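PDB 3PU2: activator of Hsp90 ATPase homologue 1/2-like C-terminal domain-containing protein from Rhodobacter sphaeroides, which is of unknown function but belongs to the AHA1 family and the SRPBCC superfamily, and may resemble activators of the Hsp90 ATPase. Local coordinates for residues Q27-L32 against A83-R88; L37-L42 against W47-C52; Q64-T67 against T73-L76. All coordinates share one frame; numbering follows the deposited sequence.

Interaction 1: Q27-L32 against A83-R88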
ATOM      1  N   GLN A  27       9.888  -3.919 -11.693  1.00 80.17           N
ATOM      2  CA  GLN A  27      10.662  -3.663 -10.488  1.00 79.99           C
ATOM      3  C   GLN A  27       9.745  -3.126  -9.421  1.00 71.58           C
ATOM      4  O   GLN A  27       9.899  -3.440  -8.245  1.00 71.83           O
ATOM      5  CB  GLN A  27      11.753  -2.635 -10.754  1.00 82.22           C
ATOM      6  CG  GLN A  27      12.709  -2.997 -11.860  1.00 92.12           C
ATOM      7  CD  GLN A  27      13.646  -1.856 -12.172  1.00 97.64           C
ATOM      8  OE1 GLN A  27      13.206  -0.753 -12.501  1.00 87.98           O
ATOM      9  NE2 GLN A  27      14.947  -2.109 -12.065  1.00103.96           N
ATOM     10  N   LEU A  28       8.789  -2.308  -9.831  1.00 52.32           N
ATOM     11  CA  LEU A  28       7.869  -1.737  -8.875  1.00 50.28           C
ATOM     12  C   LEU A  28       6.992  -2.829  -8.264  1.00 62.20           C
ATOM     13  O   LEU A  28       6.706  -2.808  -7.065  1.00 67.51           O
ATOM     14  CB  LEU A  28       7.005  -0.676  -9.541  1.00 52.72           C
ATOM     15  CG  LEU A  28       6.304   0.208  -8.514  1.00 49.26           C
ATOM     16  CD1 LEU A  28       7.339   0.721  -7.536  1.00 45.27           C
ATOM     17  CD2 LEU A  28       5.596   1.365  -9.194  1.00 59.60           C
ATOM     18  N   TRP A  29       6.569  -3.785  -9.086  1.00 60.16           N
ATOM     19  CA  TRP A  29       5.739  -4.888  -8.610  1.00 55.82           C
ATOM     20  C   TRP A  29       6.524  -5.726  -7.601  1.00 61.73           C
ATOM     21  O   TRP A  29       5.959  -6.208  -6.622  1.00 58.14           O
ATOM     22  CB  TRP A  29       5.274  -5.756  -9.798  1.00 57.11           C
ATOM     23  CG  TRP A  29       4.526  -7.020  -9.436  1.00 49.10           C
ATOM     24  CD1 TRP A  29       5.064  -8.230  -9.072  1.00 48.31           C
ATOM     25  CD2 TRP A  29       3.111  -7.179  -9.361  1.00 43.67           C
ATOM     26  NE1 TRP A  29       4.067  -9.129  -8.771  1.00 46.91           N
ATOM     27  CE2 TRP A  29       2.858  -8.508  -8.938  1.00 48.19           C
ATOM     28  CE3 TRP A  29       2.030  -6.329  -9.603  1.00 43.63           C
ATOM     29  CZ2 TRP A  29       1.570  -8.999  -8.757  1.00 49.18           C
ATOM     30  CZ3 TRP A  29       0.748  -6.816  -9.423  1.00 50.98           C
ATOM     31  CH2 TRP A  29       0.527  -8.141  -9.002  1.00 51.08           C
ATOM     32  N   ALA A  30       7.823  -5.889  -7.826  1.00 65.78           N
ATOM     33  CA  ALA A  30       8.654  -6.668  -6.907  1.00 56.45           C
ATOM     34  C   ALA A  30       8.780  -5.938  -5.565  1.00 55.57           C
ATOM     35  O   ALA A  30       8.928  -6.568  -4.508  1.00 58.89           O
ATOM     36  CB  ALA A  30      10.036  -6.899  -7.509  1.00 53.21           C
ATOM     37  N   ALA A  31       8.713  -4.607  -5.621  1.00 45.97           N
ATOM     38  CA  ALA A  31       8.811  -3.768  -4.437  1.00 43.97           C
ATOM     39  C   ALA A  31       7.506  -3.787  -3.659  1.00 48.93           C
ATOM     40  O   ALA A  31       7.509  -3.855  -2.437  1.00 54.73           O
ATOM     41  CB  ALA A  31       9.146  -2.341  -4.841  1.00 53.48           C
ATOM     42  N   LEU A  32       6.394  -3.723  -4.385  1.00 57.25           N
ATOM     43  CA  LEU A  32       5.059  -3.708  -3.797  1.00 54.22           C
ATOM     44  C   LEU A  32       4.529  -5.055  -3.302  1.00 56.84           C
ATOM     45  O   LEU A  32       3.582  -5.094  -2.502  1.00 56.53           O
ATOM     46  CB  LEU A  32       4.075  -3.133  -4.809  1.00 49.54           C
ATOM     47  CG  LEU A  32       4.223  -1.636  -5.070  1.00 46.30           C
ATOM     48  CD1 LEU A  32       3.645  -1.285  -6.412  1.00 57.20           C
ATOM     49  CD2 LEU A  32       3.505  -0.862  -3.990  1.00 40.46           C
ATOM     50  N   ALA A  83      -4.491 -11.369  -8.979  1.00 52.72           N
ATOM     51  CA  ALA A  83      -3.164 -10.831  -9.270  1.00 53.62           C
ATOM     52  C   ALA A  83      -2.686 -11.066 -10.705  1.00 57.63           C
ATOM     53  O   ALA A  83      -2.428 -12.206 -11.125  1.00 55.81           O
ATOM     54  CB  ALA A  83      -2.142 -11.407  -8.279  1.00 45.28           C
ATOM     55  N   GLU A  84      -2.547  -9.964 -11.436  1.00 63.07           N
ATOM     56  CA  GLU A  84      -2.090  -9.984 -12.819  1.00 68.33           C
ATOM     57  C   GLU A  84      -0.724  -9.281 -12.949  1.00 66.40           C
ATOM     58  O   GLU A  84      -0.641  -8.146 -13.423  1.00 73.76           O
ATOM     59  CB  GLU A  84      -3.125  -9.271 -13.686  1.00 76.01           C
ATOM     60  CG  GLU A  84      -4.520  -9.876 -13.607  1.00 90.34           C
ATOM     61  CD  GLU A  84      -5.604  -8.930 -14.101  1.00100.29           C
ATOM     62  OE1 GLU A  84      -5.344  -8.142 -15.038  1.00109.58           O
ATOM     63  OE2 GLU A  84      -6.726  -8.982 -13.557  1.00 96.87           O
ATOM     64  N   PRO A  85       0.366  -9.939 -12.516  1.00 45.79           N
ATOM     65  CA  PRO A  85       1.659  -9.257 -12.648  1.00 44.62           C
ATOM     66  C   PRO A  85       1.998  -8.824 -14.066  1.00 59.95           C
ATOM     67  O   PRO A  85       1.880  -9.611 -15.002  1.00 72.81           O
ATOM     68  CB  PRO A  85       2.675 -10.270 -12.074  1.00 45.44           C
ATOM     69  CG  PRO A  85       1.937 -11.608 -12.030  1.00 40.31           C
ATOM     70  CD  PRO A  85       0.497 -11.193 -11.744  1.00 44.81           C
ATOM     71  N   PRO A  86       2.453  -7.571 -14.232  1.00 67.84           N
ATOM     72  CA  PRO A  86       2.613  -6.660 -13.096  1.00 68.92           C
ATOM     73  C   PRO A  86       1.633  -5.496 -12.889  1.00 74.91           C
ATOM     74  O   PRO A  86       1.867  -4.642 -12.032  1.00 92.57           O
ATOM     75  CB  PRO A  86       4.089  -6.347 -13.134  1.00 68.19           C
ATOM     76  CG  PRO A  86       4.324  -6.198 -14.617  1.00 71.79           C
ATOM     77  CD  PRO A  86       3.475  -7.281 -15.262  1.00 66.58           C
ATOM     78  N   HIS A  87       0.524  -5.470 -13.620  1.00 65.65           N
ATOM     79  CA  HIS A  87      -0.320  -4.284 -13.705  1.00 79.45           C
ATOM     80  C   HIS A  87      -1.467  -4.177 -12.727  1.00 77.06           C
ATOM     81  O   HIS A  87      -2.035  -3.098 -12.554  1.00 87.95           O
ATOM     82  CB  HIS A  87      -0.901  -4.110 -15.115  1.00 97.86           C
ATOM     83  CG  HIS A  87      -0.678  -5.275 -16.032  1.00106.46           C
ATOM     84  ND1 HIS A  87       0.430  -5.376 -16.848  1.00116.81           N
ATOM     85  CD2 HIS A  87      -1.439  -6.364 -16.298  1.00 99.47           C
ATOM     86  CE1 HIS A  87       0.338  -6.474 -17.580  1.00114.50           C
ATOM     87  NE2 HIS A  87      -0.787  -7.092 -17.264  1.00104.85           N
ATOM     88  N   ARG A  88      -1.829  -5.279 -12.099  1.00 61.54           N
ATOM     89  CA  ARG A  88      -2.959  -5.208 -11.194  1.00 50.10           C
ATOM     90  C   ARG A  88      -2.915  -6.197 -10.048  1.00 43.24           C
ATOM     91  O   ARG A  88      -2.463  -7.328 -10.201  1.00 50.10           O
ATOM     92  CB  ARG A  88      -4.246  -5.397 -11.998  1.00 60.67           C
ATOM     93  CG  ARG A  88      -5.447  -4.750 -11.367  1.00 71.61           C
ATOM     94  CD  ARG A  88      -6.659  -4.775 -12.284  1.00 76.98           C
ATOM     95  NE  ARG A  88      -7.151  -6.125 -12.528  1.00 75.08           N
ATOM     96  CZ  ARG A  88      -8.439  -6.430 -12.651  1.00 78.06           C
ATOM     97  NH1 ARG A  88      -9.357  -5.478 -12.549  1.00 85.56           N
ATOM     98  NH2 ARG A  88      -8.810  -7.681 -12.876  1.00 72.34           N
TER
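Trp-29, projecting from helix 25-33, lies against Pro-85 and Pro-86 where strand 73-84 turns into strand 88-93, so that in this helix-grip (Bet v 1-like) fold the short helix is tied to a hairpin of the sheet. Leu-28, the residue before Trp-29, packs instead on Leu-110 and on Leu-150 of helix 139-156. Trp-29 makes the contact itself: CG stands anti to the backbone N (chi1 174°), which carries the indole outward from the helix and across the turn. At the root of the side chain, Trp-29 CB meets Pro-86 CB at 3.6 Å. Farther out, Pro-85 lies over one face of the indole. Its CA sits 3.8 Å from the centroid of the six-membered ring and only 7° off the ring normal, a CH-pi contact, while Pro-85 CB is 3.6 Å from Trp-29 CE2. Pro-86 CA lies over the same face, nearer the rim; the peptide bond between the two prolines is cis. Leu-32, one turn later, packs on Leu-110 and Leu-119 of the sheet. Across the turn, Arg-88 NH2 and Glu-84 OE2 form a salt bridge on the syn side of the carboxylate. Ala-83 CB and Arg-88 O both border the ring edge: Trp-29 CH2 is 3.3 Å from Arg-88 O, whose hydrogen bond comes from Glu-84 N at 2.9 Å.

Interaction 2: L37-L42 against W47-C52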
ATOM      1  N   LEU A  37      11.404  -7.033   0.392  1.00 48.70           N
ATOM      2  CA  LEU A  37      11.571  -5.635   0.024  1.00 47.07           C
ATOM      3  C   LEU A  37      10.582  -4.688   0.708  1.00 51.71           C
ATOM      4  O   LEU A  37      10.903  -3.537   0.978  1.00 56.92           O
ATOM      5  CB  LEU A  37      11.466  -5.492  -1.497  1.00 54.54           C
ATOM      6  CG  LEU A  37      12.743  -5.659  -2.339  1.00 60.57           C
ATOM      7  CD1 LEU A  37      13.460  -6.933  -1.975  1.00 63.27           C
ATOM      8  CD2 LEU A  37      12.380  -5.667  -3.819  1.00 63.80           C
ATOM      9  N   LEU A  38       9.382  -5.167   1.001  1.00 60.50           N
ATOM     10  CA  LEU A  38       8.375  -4.326   1.643  1.00 53.53           C
ATOM     11  C   LEU A  38       8.807  -3.684   2.956  1.00 41.93           C
ATOM     12  O   LEU A  38       8.448  -2.546   3.231  1.00 37.94           O
ATOM     13  CB  LEU A  38       7.099  -5.119   1.893  1.00 48.97           C
ATOM     14  CG  LEU A  38       6.132  -5.286   0.729  1.00 42.71           C
ATOM     15  CD1 LEU A  38       5.138  -6.352   1.112  1.00 35.77           C
ATOM     16  CD2 LEU A  38       5.424  -3.978   0.402  1.00 43.67           C
ATOM     17  N   PRO A  39       9.547  -4.414   3.802  1.00 43.78           N
ATOM     18  CA  PRO A  39       9.991  -3.855   5.081  1.00 43.13           C
ATOM     19  C   PRO A  39      10.944  -2.672   4.941  1.00 39.40           C
ATOM     20  O   PRO A  39      11.002  -1.799   5.810  1.00 38.82           O
ATOM     21  CB  PRO A  39      10.673  -5.047   5.756  1.00 54.80           C
ATOM     22  CG  PRO A  39       9.913  -6.208   5.225  1.00 52.92           C
ATOM     23  CD  PRO A  39       9.805  -5.863   3.758  1.00 50.04           C
ATOM     24  N   ALA A  40      11.686  -2.653   3.840  1.00 45.96           N
ATOM     25  CA  ALA A  40      12.656  -1.607   3.587  1.00 50.89           C
ATOM     26  C   ALA A  40      12.093  -0.250   3.152  1.00 58.76           C
ATOM     27  O   ALA A  40      12.857   0.674   2.874  1.00 58.73           O
ATOM     28  CB  ALA A  40      13.668  -2.104   2.574  1.00 46.79           C
ATOM     29  N   TRP A  41      10.772  -0.117   3.082  1.00 46.98           N
ATOM     30  CA  TRP A  41      10.183   1.166   2.703  1.00 46.64           C
ATOM     31  C   TRP A  41       8.792   1.422   3.269  1.00 44.86           C
ATOM     32  O   TRP A  41       8.485   2.537   3.684  1.00 50.98           O
ATOM     33  CB  TRP A  41      10.119   1.324   1.187  1.00 35.71           C
ATOM     34  CG  TRP A  41       9.173   0.407   0.502  1.00 30.58           C
ATOM     35  CD1 TRP A  41       9.428  -0.869   0.054  1.00 40.16           C
ATOM     36  CD2 TRP A  41       7.810   0.682   0.169  1.00 37.00           C
ATOM     37  NE1 TRP A  41       8.302  -1.397  -0.538  1.00 27.91           N
ATOM     38  CE2 TRP A  41       7.294  -0.467  -0.481  1.00 31.44           C
ATOM     39  CE3 TRP A  41       6.967   1.785   0.357  1.00 48.97           C
ATOM     40  CZ2 TRP A  41       5.974  -0.538  -0.943  1.00 33.66           C
ATOM     41  CZ3 TRP A  41       5.646   1.706  -0.107  1.00 51.20           C
ATOM     42  CH2 TRP A  41       5.168   0.549  -0.747  1.00 40.61           C
ATOM     43  N   LEU A  42       7.955   0.393   3.292  1.00 43.32           N
ATOM     44  CA  LEU A  42       6.591   0.529   3.797  1.00 35.00           C
ATOM     45  C   LEU A  42       6.471   0.476   5.322  1.00 35.94           C
ATOM     46  O   LEU A  42       6.051  -0.526   5.900  1.00 45.84           O
ATOM     47  CB  LEU A  42       5.706  -0.545   3.179  1.00 32.93           C
ATOM     48  CG  LEU A  42       4.247  -0.526   3.635  1.00 38.83           C
ATOM     49  CD1 LEU A  42       3.620   0.840   3.369  1.00 34.62           C
ATOM     50  CD2 LEU A  42       3.502  -1.626   2.897  1.00 38.98           C
ATOM     51  N   TRP A  47       8.174   2.935  13.533  1.00 37.45           N
ATOM     52  CA  TRP A  47       7.380   1.715  13.479  1.00 23.31           C
ATOM     53  C   TRP A  47       7.848   0.844  12.316  1.00 28.45           C
ATOM     54  O   TRP A  47       7.171   0.746  11.291  1.00 25.44           O
ATOM     55  CB  TRP A  47       5.888   2.032  13.295  1.00 24.18           C
ATOM     56  CG  TRP A  47       5.252   2.736  14.461  1.00 21.64           C
ATOM     57  CD1 TRP A  47       5.430   4.037  14.832  1.00 24.73           C
ATOM     58  CD2 TRP A  47       4.397   2.152  15.447  1.00 13.11           C
ATOM     59  NE1 TRP A  47       4.745   4.301  15.993  1.00 31.76           N
ATOM     60  CE2 TRP A  47       4.101   3.161  16.396  1.00 32.49           C
ATOM     61  CE3 TRP A  47       3.852   0.873  15.626  1.00 19.85           C
ATOM     62  CZ2 TRP A  47       3.283   2.930  17.516  1.00 32.12           C
ATOM     63  CZ3 TRP A  47       3.041   0.642  16.737  1.00 34.43           C
ATOM     64  CH2 TRP A  47       2.763   1.672  17.669  1.00 32.04           C
ATOM     65  N   PRO A  48       9.029   0.220  12.453  1.00 29.98           N
ATOM     66  CA  PRO A  48       9.580  -0.649  11.419  1.00 28.46           C
ATOM     67  C   PRO A  48       8.679  -1.865  11.210  1.00 33.58           C
ATOM     68  O   PRO A  48       7.897  -2.222  12.092  1.00 29.82           O
ATOM     69  CB  PRO A  48      10.939  -1.029  11.992  1.00 22.55           C
ATOM     70  CG  PRO A  48      10.692  -1.005  13.451  1.00 27.76           C
ATOM     71  CD  PRO A  48       9.934   0.271  13.608  1.00 21.55           C
HETATM   72  N   MSE A  49       8.772  -2.494  10.039  1.00 39.24           N
HETATM   73  CA  MSE A  49       7.950  -3.667   9.768  1.00 30.60           C
HETATM   74  C   MSE A  49       8.684  -4.879  10.310  1.00 40.68           C
HETATM   75  O   MSE A  49       9.788  -5.181   9.876  1.00 60.95           O
HETATM   76  CB  MSE A  49       7.696  -3.819   8.272  1.00 41.41           C
HETATM   77  CG  MSE A  49       6.561  -4.779   7.948  1.00 44.19           C
HETATM   78 SE   MSE A  49       6.195  -4.903   6.067  0.64 57.96          SE
HETATM   79  CE  MSE A  49       4.991  -3.408   5.953  1.00 47.58           C
ATOM     80  N   THR A  50       8.071  -5.562  11.272  1.00 35.15           N
ATOM     81  CA  THR A  50       8.700  -6.715  11.890  1.00 40.96           C
ATOM     82  C   THR A  50       8.218  -8.060  11.364  1.00 44.00           C
ATOM     83  O   THR A  50       8.922  -9.057  11.509  1.00 49.61           O
ATOM     84  CB  THR A  50       8.563  -6.673  13.428  1.00 41.19           C
ATOM     85  OG1 THR A  50       7.238  -6.285  13.785  1.00 42.31           O
ATOM     86  CG2 THR A  50       9.535  -5.669  14.020  1.00 43.67           C
ATOM     87  N   GLU A  51       7.032  -8.101  10.762  1.00 50.72           N
ATOM     88  CA  GLU A  51       6.525  -9.353  10.178  1.00 48.23           C
ATOM     89  C   GLU A  51       5.889  -9.052   8.833  1.00 40.22           C
ATOM     90  O   GLU A  51       5.080  -8.130   8.703  1.00 34.86           O
ATOM     91  CB  GLU A  51       5.485 -10.042  11.060  1.00 52.39           C
ATOM     92  CG  GLU A  51       5.297 -11.521  10.687  1.00 72.15           C
ATOM     93  CD  GLU A  51       4.073 -12.165  11.333  1.00 86.06           C
ATOM     94  OE1 GLU A  51       3.787 -11.865  12.519  1.00 85.16           O
ATOM     95  OE2 GLU A  51       3.405 -12.981  10.654  1.00 87.82           O
ATOM     96  N   CYS A  52       6.252  -9.830   7.825  1.00 40.59           N
ATOM     97  CA  CYS A  52       5.695  -9.571   6.523  1.00 34.34           C
ATOM     98  C   CYS A  52       5.482 -10.795   5.653  1.00 49.69           C
ATOM     99  O   CYS A  52       6.415 -11.353   5.076  1.00 66.14           O
ATOM    100  CB  CYS A  52       6.562  -8.562   5.770  1.00 38.02           C
ATOM    101  SG  CYS A  52       5.750  -7.949   4.274  1.00 44.13           S
TER
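Selenomethionine Met-49 reaches Pro-39 and Leu-42 because its CG is anti to the backbone N (chi1 -165°) and its chain then bends about the CG-SE bond (chi3 -86°), which sets the methyl CE against Leu-42. Cys-52 SG is likewise anti to its own N (chi1 -169°) and is thereby directed at Leu-38. The side-chain contacts are apolar; Met-49 CE also lies beside the carbonyl O of Leu-42, which accepts a hydrogen bond from Trp-66 NE1. Pro-39 crosses Met-49 at a slant, with Pro-39 CG 4.0 Å from Met-49 SE and Pro-39 CA 3.9 Å from Met-49 CB. Met-49 CE ends 3.8 Å from both Leu-42 CG and Leu-42 CD2. Leu-38 CD1 approaches Cys-52 SG to 3.6 Å, and Pro-39 CG also borders Cys-52 CB. The spacing has a backbone cause: Thr-50 and Glu-51 both face Val-65 in a classic beta bulge, so Met-49 and Cys-52 point toward the loop, while the two residues between them point away. Leu-42 also packs on Met-143 of helix 139-156. The arrangement packs the loop that follows helix 25-33 against side chains of strand 49-54, an outermost strand of the antiparallel sheet in this helix-grip fold.

Interaction 3: Q64-T67 against T73-L76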
ATOM      1  N   GLN A  64       0.805  -8.378   8.012  1.00 38.25           N
ATOM      2  CA  GLN A  64       1.825  -7.358   8.291  1.00 30.14           C
ATOM      3  C   GLN A  64       1.776  -6.871   9.732  1.00 35.17           C
ATOM      4  O   GLN A  64       0.694  -6.656  10.292  1.00 41.11           O
ATOM      5  CB  GLN A  64       1.649  -6.169   7.338  1.00 30.31           C
ATOM      6  CG  GLN A  64       1.692  -6.594   5.873  1.00 34.33           C
ATOM      7  CD  GLN A  64       1.508  -5.450   4.880  1.00 36.60           C
ATOM      8  OE1 GLN A  64       0.481  -4.777   4.870  1.00 48.22           O
ATOM      9  NE2 GLN A  64       2.504  -5.247   4.029  1.00 44.15           N
ATOM     10  N   VAL A  65       2.953  -6.711  10.332  1.00 28.36           N
ATOM     11  CA  VAL A  65       3.040  -6.231  11.707  1.00 14.16           C
ATOM     12  C   VAL A  65       4.149  -5.219  11.904  1.00 22.83           C
ATOM     13  O   VAL A  65       5.301  -5.449  11.562  1.00 41.77           O
ATOM     14  CB  VAL A  65       3.282  -7.387  12.741  1.00 20.77           C
ATOM     15  CG1 VAL A  65       3.313  -6.820  14.188  1.00 10.56           C
ATOM     16  CG2 VAL A  65       2.169  -8.461  12.612  1.00 13.07           C
ATOM     17  N   TRP A  66       3.786  -4.089  12.479  1.00 35.62           N
ATOM     18  CA  TRP A  66       4.752  -3.048  12.765  1.00 20.97           C
ATOM     19  C   TRP A  66       4.890  -2.969  14.286  1.00 31.17           C
ATOM     20  O   TRP A  66       3.904  -3.087  15.034  1.00 34.39           O
ATOM     21  CB  TRP A  66       4.256  -1.717  12.200  1.00 19.29           C
ATOM     22  CG  TRP A  66       4.146  -1.717  10.717  1.00 29.89           C
ATOM     23  CD1 TRP A  66       5.122  -1.377   9.814  1.00 36.19           C
ATOM     24  CD2 TRP A  66       2.989  -2.043   9.947  1.00 35.61           C
ATOM     25  NE1 TRP A  66       4.636  -1.465   8.531  1.00 18.56           N
ATOM     26  CE2 TRP A  66       3.329  -1.872   8.585  1.00 32.59           C
ATOM     27  CE3 TRP A  66       1.692  -2.461  10.274  1.00 40.66           C
ATOM     28  CZ2 TRP A  66       2.418  -2.102   7.557  1.00 36.24           C
ATOM     29  CZ3 TRP A  66       0.796  -2.685   9.258  1.00 38.08           C
ATOM     30  CH2 TRP A  66       1.160  -2.504   7.911  1.00 29.19           C
ATOM     31  N   THR A  67       6.123  -2.794  14.733  1.00 33.77           N
ATOM     32  CA  THR A  67       6.401  -2.669  16.144  1.00 24.44           C
ATOM     33  C   THR A  67       6.958  -1.281  16.394  1.00 29.90           C
ATOM     34  O   THR A  67       7.961  -0.873  15.796  1.00 47.02           O
ATOM     35  CB  THR A  67       7.442  -3.657  16.608  1.00 23.05           C
ATOM     36  OG1 THR A  67       7.116  -4.961  16.109  1.00 32.01           O
ATOM     37  CG2 THR A  67       7.487  -3.654  18.138  1.00 16.57           C
ATOM     38  N   THR A  73       2.360  -3.336  19.181  1.00 46.47           N
ATOM     39  CA  THR A  73       2.269  -3.666  17.765  1.00 34.64           C
ATOM     40  C   THR A  73       1.001  -3.143  17.111  1.00 43.66           C
ATOM     41  O   THR A  73       0.061  -2.682  17.767  1.00 51.29           O
ATOM     42  CB  THR A  73       2.318  -5.182  17.506  1.00 36.59           C
ATOM     43  OG1 THR A  73       1.129  -5.793  18.011  1.00 49.69           O
ATOM     44  CG2 THR A  73       3.525  -5.786  18.163  1.00 43.08           C
ATOM     45  N   ARG A  74       0.998  -3.228  15.793  1.00 33.20           N
ATOM     46  CA  ARG A  74      -0.110  -2.786  14.990  1.00 32.67           C
ATOM     47  C   ARG A  74      -0.007  -3.649  13.743  1.00 44.00           C
ATOM     48  O   ARG A  74       1.055  -3.729  13.110  1.00 44.87           O
ATOM     49  CB  ARG A  74       0.050  -1.287  14.678  1.00 33.97           C
ATOM     50  CG  ARG A  74      -0.589  -0.810  13.389  1.00 56.40           C
ATOM     51  CD  ARG A  74      -0.635   0.711  13.341  1.00 75.98           C
ATOM     52  NE  ARG A  74       0.682   1.345  13.406  1.00 66.62           N
ATOM     53  CZ  ARG A  74       0.864   2.639  13.665  1.00 72.96           C
ATOM     54  NH1 ARG A  74      -0.184   3.423  13.888  1.00 83.35           N
ATOM     55  NH2 ARG A  74       2.084   3.157  13.686  1.00 68.16           N
ATOM     56  N   GLY A  75      -1.094  -4.324  13.400  1.00 39.98           N
ATOM     57  CA  GLY A  75      -1.029  -5.170  12.232  1.00 29.35           C
ATOM     58  C   GLY A  75      -2.287  -5.264  11.409  1.00 40.67           C
ATOM     59  O   GLY A  75      -3.350  -4.739  11.771  1.00 41.55           O
ATOM     60  N   LEU A  76      -2.159  -5.957  10.287  1.00 39.03           N
ATOM     61  CA  LEU A  76      -3.280  -6.134   9.398  1.00 42.78           C
ATOM     62  C   LEU A  76      -3.195  -7.477   8.686  1.00 50.63           C
ATOM     63  O   LEU A  76      -2.124  -8.056   8.534  1.00 52.47           O
ATOM     64  CB  LEU A  76      -3.335  -4.976   8.392  1.00 29.69           C
ATOM     65  CG  LEU A  76      -2.248  -4.858   7.330  1.00 32.09           C
ATOM     66  CD1 LEU A  76      -2.496  -5.897   6.237  1.00 23.83           C
ATOM     67  CD2 LEU A  76      -2.282  -3.461   6.739  1.00 21.95           C
TER
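Strands 64-67 and 73-76 run antiparallel (164° between their directions, axes 4.6 Å apart), with Gln-64/Leu-76 and Trp-66/Arg-74 as hydrogen-bonded pairs and Val-65/Gly-75 and Thr-67/Thr-73 as non-hydrogen-bonded ones. Each hydrogen-bonded pair is joined by two backbone bonds; Trp-66 N to Arg-74 O is 2.8 Å long and almost straight at 178°, whereas the return bond from Arg-74 N to Trp-66 O, at 3.0 Å, is more bent. On the face shared by Gln-64, Trp-66, Arg-74 and Leu-76, Trp-66 CG is anti to the carbonyl carbon (chi1 -64°), which brings the six-membered end of the indole to Leu-76; the two side chains meet obliquely, with Leu-76 CD2 at the ring edge, in its plane, 3.8 Å from Trp-66 CH2. Gln-64 runs alongside Leu-76, its OE1 3.5 Å from Leu-76 CD1. Replacing Trp-66 with an alanine would probably leave Leu-42 O without its NE1 donor and open a gap beside Leu-76 CD2. On the other face, Val-65 CG1 packs on Thr-73 CB at 3.8 Å, and Thr-67 OG1 is hydrogen-bonded to Thr-50 OG1. The hairpin is interior to the sheet: strand 61-67 pairs on its other side with strand 49-54, and strand 73-84 pairs with strand 88-93; Leu-38 and Leu-42 of the loop after helix 25-33 touch Gln-64.

How the interactions relate
Interactions 1 and 2 are surface contacts built from apolar side chains, one an indole laid on prolines, the other a selenomethionine side chain among aliphatic groups; interaction 3, partly buried, rests on paired backbone bonds within the sheet. Both 2 and 3 lie in the loop that interaction 1 closes along the chain. Interactions 2 and 3, centres about 9 Å apart, adjoin through neighbouring strands 49-54 and 61-67, where Thr-50 N probably bonds to Val-65 O. Interactions 1 and 3 use opposite ends of strand 73-84 without touching. Helix 25-33 connects 1 with 2, since Ala-31 O probably accepts a hydrogen bond from Trp-41 NE1 at 3.2 Å.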